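Local coordinates for protein probable tautomerase HP_0924 (Helicobacter pylori, PDB 3M21) that belongs to the tautomerase family of the MIF clan, small proteins built on a beta-alpha-beta unit, and assembles from six short chains, at residues D28-V31 and K32-K36; G12-N16 and E17-Q21; E47-S50 and N51-G54. One frame throughout, in Å; residues are numbered along the deposited sequence.

Interaction 1: residues D28-V31 and K32-K36; sequences DLMV and KVLNK
Leu29 and Val33, one helical turn apart, run next to each other with their branches on the same course, Leu29 CD1 being 3.9 Å from Val33 CG2. The same Val33 branch sits close over the backbone, Val33 CG2 being 3.1 Å from Leu29 O. Rotation about the CA-CB bond of Val33 (chi1 -174°) sets CG2 on the side of its own N, the atom that donates to Leu29 O.

Met30 works differently. Its chain folds at two successive bonds, the first of them at chi2 -55°, which places the terminal methyl beside Leu34 and Lys36. Met30 CE is 4.2 Å from Leu34 CD1, and Met30 CE is 4.1 Å from Lys36 CG, so the methyl touches a leucine branch and the aliphatic part of a lysine. The charged end of Lys36 is engaged outside this contact, in a salt bridge to Glu10 of the second subunit.

The backbone shows how the helix stops. Leu34 N donates to Met30 O at 3.0 Å, and Lys36 N adds only a weak bond to the same oxygen at 3.5 Å. Asn35 takes a positive phi (54°), and its N reaches Val31 O at 2.9 Å in a strongly bent, weak bond. The chain then turns so that Val31 CG2 lies 3.7 Å from Lys36 O.

All of this falls at the C-terminal end of helix 16-34, the crossover between parallel strands 2-7 and 42-47. Met30 packs on Pro1 and Ile41 beside those strands, while Leu29 packs on Val26, and Leu34 on Leu7, of the second subunit.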
ATOM      1  N   ASP F  28       4.006  -4.019  20.019  1.00 33.04           N
ATOM      2  CA  ASP F  28       3.510  -3.871  21.385  1.00 32.09           C
ATOM      3  C   ASP F  28       2.242  -3.021  21.395  1.00 32.01           C
ATOM      4  O   ASP F  28       1.292  -3.328  22.115  1.00 31.65           O
ATOM      5  CB  ASP F  28       4.567  -3.227  22.292  1.00 34.03           C
ATOM      6  CG  ASP F  28       5.796  -4.100  22.472  1.00 34.40           C
ATOM      7  OD1 ASP F  28       5.660  -5.342  22.441  1.00 36.43           O
ATOM      8  OD2 ASP F  28       6.900  -3.548  22.658  1.00 37.92           O
ATOM      9  N   LEU F  29       2.231  -1.957  20.593  1.00 28.98           N
ATOM     10  CA  LEU F  29       1.071  -1.072  20.515  1.00 29.76           C
ATOM     11  C   LEU F  29      -0.196  -1.854  20.160  1.00 29.69           C
ATOM     12  O   LEU F  29      -1.248  -1.649  20.761  1.00 30.05           O
ATOM     13  CB  LEU F  29       1.296   0.024  19.469  1.00 28.10           C
ATOM     14  CG  LEU F  29       0.125   0.998  19.265  1.00 28.25           C
ATOM     15  CD1 LEU F  29      -0.031   1.854  20.520  1.00 27.70           C
ATOM     16  CD2 LEU F  29       0.373   1.904  18.051  1.00 23.83           C
ATOM     17  N   MET F  30      -0.091  -2.748  19.181  1.00 30.54           N
ATOM     18  CA  MET F  30      -1.241  -3.548  18.764  1.00 31.78           C
ATOM     19  C   MET F  30      -1.691  -4.509  19.867  1.00 34.29           C
ATOM     20  O   MET F  30      -2.891  -4.726  20.061  1.00 31.31           O
ATOM     21  CB  MET F  30      -0.918  -4.360  17.509  1.00 30.98           C
ATOM     22  CG  MET F  30      -0.578  -3.533  16.282  1.00 28.17           C
ATOM     23  SD  MET F  30      -1.857  -2.346  15.873  1.00 28.97           S
ATOM     24  CE  MET F  30      -3.158  -3.439  15.299  1.00 27.29           C
ATOM     25  N   VAL F  31      -0.729  -5.094  20.574  1.00 34.96           N
ATOM     26  CA  VAL F  31      -1.044  -6.023  21.654  1.00 38.30           C
ATOM     27  C   VAL F  31      -1.692  -5.279  22.820  1.00 38.79           C
ATOM     28  O   VAL F  31      -2.646  -5.759  23.423  1.00 40.16           O
ATOM     29  CB  VAL F  31       0.226  -6.741  22.164  1.00 38.75           C
ATOM     30  CG1 VAL F  31      -0.132  -7.707  23.294  1.00 39.19           C
ATOM     31  CG2 VAL F  31       0.889  -7.483  21.025  1.00 38.98           C
ATOM     32  N   LYS F  32      -1.173  -4.094  23.115  1.00 40.71           N
ATOM     33  CA  LYS F  32      -1.678  -3.277  24.207  1.00 41.64           C
ATOM     34  C   LYS F  32      -3.081  -2.731  23.983  1.00 42.26           C
ATOM     35  O   LYS F  32      -3.901  -2.725  24.895  1.00 42.00           O
ATOM     36  CB  LYS F  32      -0.726  -2.108  24.459  1.00 42.98           C
ATOM     37  CG  LYS F  32      -1.256  -1.070  25.442  1.00 45.76           C
ATOM     38  CD  LYS F  32      -0.382   0.176  25.460  1.00 47.22           C
ATOM     39  CE  LYS F  32      -0.999   1.275  26.305  1.00 48.69           C
ATOM     40  NZ  LYS F  32      -0.236   2.554  26.221  1.00 49.48           N
ATOM     41  N   VAL F  33      -3.361  -2.270  22.772  1.00 42.23           N
ATOM     42  CA  VAL F  33      -4.667  -1.690  22.485  1.00 43.78           C
ATOM     43  C   VAL F  33      -5.776  -2.673  22.125  1.00 44.18           C
ATOM     44  O   VAL F  33      -6.904  -2.531  22.593  1.00 45.00           O
ATOM     45  CB  VAL F  33      -4.562  -0.642  21.356  1.00 43.94           C
ATOM     46  CG1 VAL F  33      -5.899   0.058  21.162  1.00 43.40           C
ATOM     47  CG2 VAL F  33      -3.472   0.366  21.691  1.00 43.24           C
ATOM     48  N   LEU F  34      -5.467  -3.669  21.305  1.00 44.47           N
ATOM     49  CA  LEU F  34      -6.485  -4.623  20.885  1.00 45.85           C
ATOM     50  C   LEU F  34      -6.201  -6.073  21.278  1.00 46.30           C
ATOM     51  O   LEU F  34      -6.911  -6.982  20.847  1.00 47.02           O
ATOM     52  CB  LEU F  34      -6.663  -4.533  19.365  1.00 46.21           C
ATOM     53  CG  LEU F  34      -6.945  -3.140  18.792  1.00 46.60           C
ATOM     54  CD1 LEU F  34      -6.908  -3.197  17.277  1.00 47.16           C
ATOM     55  CD2 LEU F  34      -8.293  -2.633  19.282  1.00 48.32           C
ATOM     56  N   ASN F  35      -5.171  -6.290  22.089  1.00 47.99           N
ATOM     57  CA  ASN F  35      -4.806  -7.638  22.518  1.00 49.37           C
ATOM     58  C   ASN F  35      -4.601  -8.546  21.305  1.00 49.66           C
ATOM     59  O   ASN F  35      -4.809  -9.755  21.383  1.00 48.92           O
ATOM     60  CB  ASN F  35      -5.895  -8.229  23.426  1.00 50.90           C
ATOM     61  CG  ASN F  35      -6.051  -7.465  24.731  1.00 52.10           C
ATOM     62  OD1 ASN F  35      -5.138  -7.434  25.559  1.00 53.27           O
ATOM     63  ND2 ASN F  35      -7.213  -6.845  24.920  1.00 52.81           N
ATOM     64  N   LYS F  36      -4.205  -7.954  20.182  1.00 50.78           N
ATOM     65  CA  LYS F  36      -3.965  -8.713  18.958  1.00 51.32           C
ATOM     66  C   LYS F  36      -2.867  -9.745  19.221  1.00 51.38           C
ATOM     67  O   LYS F  36      -2.042  -9.570  20.119  1.00 49.86           O
ATOM     68  CB  LYS F  36      -3.530  -7.773  17.829  1.00 52.59           C
ATOM     69  CG  LYS F  36      -4.494  -6.621  17.546  1.00 53.87           C
ATOM     70  CD  LYS F  36      -5.502  -6.937  16.441  1.00 56.14           C
ATOM     71  CE  LYS F  36      -6.523  -7.979  16.859  1.00 58.12           C
ATOM     72  NZ  LYS F  36      -7.599  -8.115  15.836  1.00 60.07           N
TER

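Interaction 2: residues G12-N16 and E17-Q21; sequences GGPTN and EQKQQ
A capping box at the start of helix 16-34 joins Thr15, at the N-cap, to Gln18 three residues on, each side chain accepting from the other's backbone N. Gln18 N donates to Thr15 OG1 at 3.1 Å (158° at the hydrogen). The threonine can accept because chi1 is 61°, which sets OG1 between its own N and carbonyl carbon, facing the first turn.

In return, Thr15 N donates to Gln18 OE1 at 2.8 Å. This bond is nearly straight, 166°, and lies in the plane of the amide carbonyl, on a lone pair. The glutamine runs extended beyond CG and doubles back along the incoming chain, where OE1 also comes within 3.3 Å of Pro14 CA.

Regular helical bonding starts at once: Lys19 N donates to Thr15 O at 2.8 Å. The lysine chain then passes alongside the cap, with CG 3.1 Å from Thr15 O and CE 3.4 Å from Pro14 O. Its NZ is held by Glu47 of the same chain and Asn52 of the third subunit; a water that donates to Asn16 OD1 at 3.1 Å accepts a further, weak bond from it.

Reciprocal bonding of this kind is the hallmark of the capping box, here closing the N-terminus of the crossover helix in a beta-alpha-beta unit.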
ATOM      1  N   GLY F  12      22.412   9.140   8.791  1.00 41.71           N
ATOM      2  CA  GLY F  12      22.839   7.787   9.111  1.00 41.56           C
ATOM      3  C   GLY F  12      21.749   6.860   9.621  1.00 40.96           C
ATOM      4  O   GLY F  12      22.021   5.713   9.976  1.00 41.71           O
ATOM      5  N   GLY F  13      20.515   7.349   9.660  1.00 38.26           N
ATOM      6  CA  GLY F  13      19.421   6.525  10.133  1.00 35.34           C
ATOM      7  C   GLY F  13      18.361   6.266   9.074  1.00 34.08           C
ATOM      8  O   GLY F  13      18.395   6.866   8.001  1.00 34.50           O
ATOM      9  N   PRO F  14      17.412   5.356   9.335  1.00 32.26           N
ATOM     10  CA  PRO F  14      17.307   4.567  10.563  1.00 30.77           C
ATOM     11  C   PRO F  14      18.209   3.340  10.525  1.00 30.19           C
ATOM     12  O   PRO F  14      18.337   2.680   9.490  1.00 28.95           O
ATOM     13  CB  PRO F  14      15.836   4.184  10.588  1.00 31.02           C
ATOM     14  CG  PRO F  14      15.559   3.951   9.152  1.00 33.20           C
ATOM     15  CD  PRO F  14      16.213   5.159   8.498  1.00 30.96           C
ATOM     16  N   THR F  15      18.820   3.026  11.661  1.00 27.62           N
ATOM     17  CA  THR F  15      19.708   1.870  11.751  1.00 27.93           C
ATOM     18  C   THR F  15      18.892   0.596  11.897  1.00 26.95           C
ATOM     19  O   THR F  15      17.674   0.654  12.036  1.00 25.36           O
ATOM     20  CB  THR F  15      20.646   2.003  12.962  1.00 27.43           C
ATOM     21  OG1 THR F  15      19.866   2.062  14.161  1.00 28.98           O
ATOM     22  CG2 THR F  15      21.466   3.276  12.846  1.00 27.27           C
ATOM     23  N   ASN F  16      19.555  -0.555  11.862  1.00 27.40           N
ATOM     24  CA  ASN F  16      18.841  -1.816  12.009  1.00 28.89           C
ATOM     25  C   ASN F  16      18.254  -1.871  13.408  1.00 28.16           C
ATOM     26  O   ASN F  16      17.178  -2.417  13.621  1.00 29.21           O
ATOM     27  CB  ASN F  16      19.777  -3.002  11.781  1.00 29.63           C
ATOM     28  CG  ASN F  16      20.293  -3.068  10.361  1.00 32.62           C
ATOM     29  OD1 ASN F  16      19.569  -2.735   9.409  1.00 30.99           O
ATOM     30  ND2 ASN F  16      21.539  -3.512  10.197  1.00 32.50           N
ATOM     31  N   GLU F  17      18.979  -1.292  14.358  1.00 28.55           N
ATOM     32  CA  GLU F  17      18.533  -1.254  15.740  1.00 28.10           C
ATOM     33  C   GLU F  17      17.258  -0.424  15.836  1.00 27.79           C
ATOM     34  O   GLU F  17      16.291  -0.817  16.493  1.00 28.05           O
ATOM     35  CB  GLU F  17      19.618  -0.633  16.622  1.00 30.58           C
ATOM     36  CG  GLU F  17      19.165  -0.324  18.031  1.00 37.09           C
ATOM     37  CD  GLU F  17      18.948  -1.571  18.863  1.00 42.06           C
ATOM     38  OE1 GLU F  17      18.280  -2.511  18.379  1.00 44.91           O
ATOM     39  OE2 GLU F  17      19.443  -1.610  20.011  1.00 46.76           O
ATOM     40  N   GLN F  18      17.248   0.727  15.174  1.00 25.84           N
ATOM     41  CA  GLN F  18      16.071   1.579  15.219  1.00 26.48           C
ATOM     42  C   GLN F  18      14.907   0.957  14.466  1.00 23.54           C
ATOM     43  O   GLN F  18      13.759   1.137  14.855  1.00 23.32           O
ATOM     44  CB  GLN F  18      16.388   2.958  14.656  1.00 26.22           C
ATOM     45  CG  GLN F  18      17.399   3.710  15.502  1.00 31.22           C
ATOM     46  CD  GLN F  18      17.878   4.963  14.824  1.00 31.32           C
ATOM     47  OE1 GLN F  18      18.245   4.938  13.653  1.00 31.29           O
ATOM     48  NE2 GLN F  18      17.885   6.070  15.557  1.00 35.26           N
ATOM     49  N   LYS F  19      15.201   0.240  13.385  1.00 22.37           N
ATOM     50  CA  LYS F  19      14.142  -0.414  12.630  1.00 23.53           C
ATOM     51  C   LYS F  19      13.551  -1.491  13.528  1.00 24.66           C
ATOM     52  O   LYS F  19      12.339  -1.717  13.538  1.00 23.40           O
ATOM     53  CB  LYS F  19      14.682  -1.065  11.358  1.00 22.57           C
ATOM     54  CG  LYS F  19      15.238  -0.099  10.324  1.00 22.82           C
ATOM     55  CD  LYS F  19      15.822  -0.895   9.176  1.00 24.66           C
ATOM     56  CE  LYS F  19      16.774  -0.091   8.334  1.00 24.46           C
ATOM     57  NZ  LYS F  19      17.234  -0.888   7.166  1.00 21.67           N
ATOM     58  N   GLN F  20      14.417  -2.153  14.284  1.00 22.86           N
ATOM     59  CA  GLN F  20      13.972  -3.200  15.189  1.00 26.40           C
ATOM     60  C   GLN F  20      13.090  -2.569  16.276  1.00 26.00           C
ATOM     61  O   GLN F  20      12.085  -3.150  16.675  1.00 27.13           O
ATOM     62  CB  GLN F  20      15.192  -3.920  15.786  1.00 28.03           C
ATOM     63  CG  GLN F  20      14.877  -5.112  16.670  1.00 33.26           C
ATOM     64  CD  GLN F  20      16.133  -5.858  17.100  1.00 37.55           C
ATOM     65  OE1 GLN F  20      16.134  -6.569  18.106  1.00 39.78           O
ATOM     66  NE2 GLN F  20      17.209  -5.704  16.329  1.00 37.68           N
ATOM     67  N   GLN F  21      13.448  -1.368  16.732  1.00 26.60           N
ATOM     68  CA  GLN F  21      12.657  -0.668  17.744  1.00 26.38           C
ATOM     69  C   GLN F  21      11.265  -0.319  17.197  1.00 27.26           C
ATOM     70  O   GLN F  21      10.290  -0.291  17.943  1.00 24.49           O
ATOM     71  CB  GLN F  21      13.347   0.632  18.173  1.00 31.34           C
ATOM     72  CG  GLN F  21      14.670   0.469  18.917  1.00 35.17           C
ATOM     73  CD  GLN F  21      15.465   1.774  18.974  1.00 37.48           C
ATOM     74  OE1 GLN F  21      14.942   2.815  19.375  1.00 41.36           O
ATOM     75  NE2 GLN F  21      16.731   1.717  18.573  1.00 39.21           N
TER
HETATM   76  O   HOH W   1      19.640  -2.793   6.292  1.00 64.21           O

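Interaction 3: residues E47-S50 and N51-G54; sequences EVDS and NNYG
Asp49 carries its carboxylate anti to the backbone N (chi1 -171°), and Asn51 holds its amide anti to its own carbonyl carbon (chi1 -69°). These torsions lay the two groups side by side, their planes only 21° apart. Asp49 OD1 thereby takes two bonds from one residue: Asn51 ND2 donates at 2.9 Å, nearly along the C-O direction, and Asn51 N donates at 2.9 Å from the anti side, somewhat out of the carboxylate plane. Two donors on one oxygen fix the rotation of the carboxylate.

The bond from Asn51 N makes an Asx turn, and it is nested in a type I beta turn of residues 49-52, closed by Asn52 N donating to Asp49 O at 2.8 Å. The helical-type backbone angles of Ser50 and Asn51 support that assignment. In this last bond the donor stands well above the carbonyl plane, away from either lone pair.

Next to the turn, Val48 makes apolar contacts: Val48 CG1 meets Asn52 CB at 3.6 Å and Tyr53 CB at 3.9 Å, while Val48 CB approaches the edge of the tyrosine ring, 4.2 Å from Tyr53 CD1. The Asn52 amide crosses the aspartate, Asn52 OD1 lying 3.5 Å from Asp49 CB, and its polar atoms bond to Lys19, Glu47 and Ile45 of the fourth subunit. Tyr53 and Gly54 pair antiparallel with a strand of that subunit, extending the sheet across the interface.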
ATOM      1  N   GLU F  47      11.907   2.450   3.091  1.00 20.80           N
ATOM      2  CA  GLU F  47      12.756   3.621   3.146  1.00 22.40           C
ATOM      3  C   GLU F  47      12.653   4.325   1.804  1.00 24.48           C
ATOM      4  O   GLU F  47      13.077   3.798   0.772  1.00 25.64           O
ATOM      5  CB  GLU F  47      14.195   3.212   3.459  1.00 24.13           C
ATOM      6  CG  GLU F  47      14.363   2.730   4.894  1.00 25.96           C
ATOM      7  CD  GLU F  47      15.713   2.084   5.161  1.00 25.07           C
ATOM      8  OE1 GLU F  47      15.771   0.848   5.270  1.00 27.54           O
ATOM      9  OE2 GLU F  47      16.715   2.813   5.252  1.00 28.68           O
ATOM     10  N   VAL F  48      12.064   5.518   1.834  1.00 22.82           N
ATOM     11  CA  VAL F  48      11.835   6.321   0.636  1.00 22.57           C
ATOM     12  C   VAL F  48      12.870   7.415   0.440  1.00 22.29           C
ATOM     13  O   VAL F  48      13.182   8.162   1.371  1.00 23.21           O
ATOM     14  CB  VAL F  48      10.446   6.980   0.707  1.00 22.32           C
ATOM     15  CG1 VAL F  48      10.130   7.673  -0.602  1.00 22.70           C
ATOM     16  CG2 VAL F  48       9.398   5.930   1.039  1.00 21.09           C
ATOM     17  N   ASP F  49      13.394   7.512  -0.778  1.00 23.51           N
ATOM     18  CA  ASP F  49      14.381   8.537  -1.101  1.00 26.05           C
ATOM     19  C   ASP F  49      13.741   9.902  -0.887  1.00 24.08           C
ATOM     20  O   ASP F  49      12.568  10.102  -1.206  1.00 24.79           O
ATOM     21  CB  ASP F  49      14.826   8.396  -2.555  1.00 28.05           C
ATOM     22  CG  ASP F  49      15.998   9.291  -2.896  1.00 33.86           C
ATOM     23  OD1 ASP F  49      15.773  10.447  -3.314  1.00 30.32           O
ATOM     24  OD2 ASP F  49      17.149   8.835  -2.727  1.00 37.28           O
ATOM     25  N   SER F  50      14.516  10.838  -0.346  1.00 24.84           N
ATOM     26  CA  SER F  50      14.015  12.182  -0.074  1.00 24.99           C
ATOM     27  C   SER F  50      13.448  12.895  -1.299  1.00 24.64           C
ATOM     28  O   SER F  50      12.722  13.879  -1.160  1.00 26.10           O
ATOM     29  CB  SER F  50      15.116  13.037   0.554  1.00 24.75           C
ATOM     30  OG  SER F  50      16.151  13.285  -0.376  1.00 25.78           O
ATOM     31  N   ASN F  51      13.771  12.397  -2.493  1.00 24.33           N
ATOM     32  CA  ASN F  51      13.278  12.976  -3.751  1.00 24.30           C
ATOM     33  C   ASN F  51      11.990  12.298  -4.232  1.00 23.38           C
ATOM     34  O   ASN F  51      11.352  12.754  -5.182  1.00 25.31           O
ATOM     35  CB  ASN F  51      14.344  12.823  -4.848  1.00 25.94           C
ATOM     36  CG  ASN F  51      15.577  13.691  -4.599  1.00 24.93           C
ATOM     37  OD1 ASN F  51      15.531  14.912  -4.742  1.00 27.23           O
ATOM     38  ND2 ASN F  51      16.674  13.062  -4.220  1.00 25.90           N
ATOM     39  N   ASN F  52      11.625  11.205  -3.574  1.00 22.68           N
ATOM     40  CA  ASN F  52      10.450  10.419  -3.934  1.00 21.28           C
ATOM     41  C   ASN F  52       9.272  10.618  -2.986  1.00 20.08           C
ATOM     42  O   ASN F  52       8.186  10.067  -3.194  1.00 19.17           O
ATOM     43  CB  ASN F  52      10.832   8.946  -3.945  1.00 21.14           C
ATOM     44  CG  ASN F  52      11.800   8.600  -5.069  1.00 22.39           C
ATOM     45  OD1 ASN F  52      12.811   9.279  -5.284  1.00 22.27           O
ATOM     46  ND2 ASN F  52      11.494   7.526  -5.786  1.00 24.92           N
ATOM     47  N   TYR F  53       9.498  11.400  -1.943  1.00 18.77           N
ATOM     48  CA  TYR F  53       8.476  11.651  -0.933  1.00 18.58           C
ATOM     49  C   TYR F  53       8.111  13.129  -0.951  1.00 21.94           C
ATOM     50  O   TYR F  53       8.988  13.994  -0.934  1.00 21.60           O
ATOM     51  CB  TYR F  53       9.033  11.248   0.431  1.00 14.97           C
ATOM     52  CG  TYR F  53       8.019  11.106   1.543  1.00 18.70           C
ATOM     53  CD1 TYR F  53       7.913   9.909   2.257  1.00 18.38           C
ATOM     54  CD2 TYR F  53       7.208  12.183   1.933  1.00 17.95           C
ATOM     55  CE1 TYR F  53       7.035   9.787   3.335  1.00 17.60           C
ATOM     56  CE2 TYR F  53       6.324  12.062   3.014  1.00 16.68           C
ATOM     57  CZ  TYR F  53       6.250  10.859   3.704  1.00 19.16           C
ATOM     58  OH  TYR F  53       5.379  10.717   4.760  1.00 22.64           O
ATOM     59  N   GLY F  54       6.815  13.414  -1.001  1.00 21.41           N
ATOM     60  CA  GLY F  54       6.379  14.799  -1.005  1.00 21.25           C
ATOM     61  C   GLY F  54       5.371  15.077   0.096  1.00 22.91           C
ATOM     62  O   GLY F  54       4.645  14.175   0.516  1.00 19.78           O
TER

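Overall arrangement
Interactions 1 and 2 lie toward the two ends of helix 16-34, their centres 22 Å apart. The surface contact of residues 28-36 combines apolar side chains with weakening backbone bonds, whereas partly buried interaction 2 relies on polar side-chain capping. Interaction 3, also partly buried, uses a carboxylate and an amide to shape the loop between strands 42-47 and 53-55; its centre is 30 Å from that of interaction 1, across the chain's centre. Interactions 2 and 3 touch directly: Lys19 NZ and Glu47 OE1 form a salt bridge at 3.0 Å. Glu47, like Lys19, also bonds Asn52 of the third subunit, so the two contacts share a polar site at the subunit interface.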